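Local coordinates for Bd3460 (Bdellovibrio bacteriovorus, PDB 5CEC), which is an ankyrin-repeat immunity protein that binds the predatory endopeptidase Bd3459 and probably protects the predator from its own enzyme during invasion of prey, at residues G95-L100 with I124-D129. Sequence-based numbering, arbitrary orientation.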
# COMPACT_ATOMS: atom_id res chain seq x y z
N GLY B 95 -12.43 10.43 -19.10
CA GLY B 95 -11.04 10.62 -19.42
C GLY B 95 -10.56 9.80 -20.61
O GLY B 95 -9.37 9.80 -20.92
N GLY B 96 -11.47 9.10 -21.27
CA GLY B 96 -11.12 8.29 -22.44
C GLY B 96 -10.47 6.96 -22.16
O GLY B 96 -9.95 6.34 -23.09
N GLU B 97 -10.52 6.52 -20.90
CA GLU B 97 -9.80 5.34 -20.47
C GLU B 97 -10.65 4.10 -20.37
O GLU B 97 -11.73 4.10 -19.80
CB GLU B 97 -9.12 5.61 -19.13
CG GLU B 97 -7.96 6.59 -19.26
CD GLU B 97 -7.16 6.79 -17.98
OE1 GLU B 97 -7.79 6.83 -16.90
OE2 GLU B 97 -5.92 6.93 -18.09
N THR B 98 -10.13 3.02 -20.95
CA THR B 98 -10.71 1.70 -20.74
C THR B 98 -10.20 1.12 -19.42
O THR B 98 -9.27 1.69 -18.77
CB THR B 98 -10.33 0.71 -21.84
OG1 THR B 98 -8.93 0.46 -21.75
CG2 THR B 98 -10.69 1.23 -23.25
N ALA B 99 -10.81 0.03 -18.98
CA ALA B 99 -10.35 -0.68 -17.79
C ALA B 99 -8.86 -0.98 -17.81
O ALA B 99 -8.19 -0.85 -16.79
CB ALA B 99 -11.13 -1.97 -17.55
N LEU B 100 -8.35 -1.38 -18.98
CA LEU B 100 -6.92 -1.69 -19.08
C LEU B 100 -6.09 -0.43 -18.83
O LEU B 100 -5.04 -0.51 -18.15
CB LEU B 100 -6.61 -2.32 -20.44
CG LEU B 100 -5.13 -2.62 -20.68
CD1 LEU B 100 -4.50 -3.51 -19.59
CD2 LEU B 100 -4.95 -3.28 -22.04
N ILE B 124 -4.34 1.68 -27.11
CA ILE B 124 -5.20 2.68 -26.47
C ILE B 124 -4.34 3.79 -25.91
O ILE B 124 -3.10 3.67 -25.82
CB ILE B 124 -6.09 2.06 -25.39
CG1 ILE B 124 -5.26 1.49 -24.22
CG2 ILE B 124 -6.99 1.00 -26.01
CD1 ILE B 124 -6.08 0.86 -23.13
N ILE B 125 -5.01 4.89 -25.55
CA ILE B 125 -4.39 6.10 -25.03
C ILE B 125 -4.83 6.32 -23.58
O ILE B 125 -5.99 6.13 -23.24
CB ILE B 125 -4.83 7.33 -25.87
CG1 ILE B 125 -4.44 7.17 -27.35
CG2 ILE B 125 -4.28 8.64 -25.33
CD1 ILE B 125 -2.99 6.90 -27.62
N VAL B 126 -3.87 6.69 -22.75
CA VAL B 126 -4.15 6.97 -21.35
C VAL B 126 -4.41 8.48 -21.19
O VAL B 126 -4.00 9.30 -22.02
CB VAL B 126 -3.03 6.47 -20.40
CG1 VAL B 126 -2.81 4.97 -20.61
CG2 VAL B 126 -1.70 7.21 -20.56
N ALA B 127 -5.06 8.81 -20.11
CA ALA B 127 -5.47 10.18 -19.86
C ALA B 127 -4.26 11.10 -19.68
O ALA B 127 -3.16 10.66 -19.33
CB ALA B 127 -6.36 10.26 -18.63
N GLY B 128 -4.49 12.39 -19.91
CA GLY B 128 -3.46 13.43 -19.80
C GLY B 128 -3.25 14.18 -21.10
O GLY B 128 -3.65 13.76 -22.18
N ASP B 129 -2.64 15.34 -20.97
CA ASP B 129 -2.43 16.23 -22.13
C ASP B 129 -1.52 15.65 -23.19
O ASP B 129 -1.63 16.00 -24.35
CB ASP B 129 -1.87 17.60 -21.68
CG ASP B 129 -2.88 18.44 -20.91
OD1 ASP B 129 -4.07 18.07 -20.86
OD2 ASP B 129 -2.47 19.47 -20.33
O HOH W 1 -7.36 8.66 -22.64
O HOH W 2 -8.02 4.12 -23.07
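Glu-97 reaches across to the backbone of Ala-127, whose N donates to OE2 at 2.9 Å with an N-H...O angle of 171°. The bond is nearly straight at the donor, yet the hydrogen reaches OE2 from above the carboxylate, 43° out of its plane. The torsions account for the reach: CG stands anti to the carbonyl carbon (chi1 -70°) and the chain is extended beyond it, carrying the carboxylate over to the other segment. There it also meets the methyl of Ala-127, whose CB lies 3.4 Å from OE2, while CB of Val-126 is 3.7 Å from the same oxygen. OE1 is hydrogen-bonded to OG of Ser-393 of the Bd3459 chain, and Ala-127 packs on that serine too; one carboxylate thus links the loop of its own chain to the enzyme.

Between the backbones two waters do the joining. Water 1 donates to O of Gly-95 and, at 2.9 Å, to O of Ile-125. Water 2 donates to O of Gly-96 and to that same O of Ile-125, again at 2.9 Å, while accepting from N of Thr-98 at 3.2 Å, so a single carbonyl oxygen is gripped by both.

At the helix end, Ile-124 sends its CD1 to within 3.2 Å of OG1 of Thr-98 and 4.2 Å from CB of Leu-100; its side chain runs at a slant to that of the threonine. Thr-98 is the N-cap of helix 99-105, and its OG1 makes a weak hydrogen bond to N of Ala-101. Leu-134 of helix 134-141 packs on both Leu-100 and Ile-124. This cap matches the threonine of the TPLH signature, with Ala-99 at the proline position, and is characteristic of the ankyrin repeat, predicted here for residues 95-127, whose loops take part in binding the enzyme.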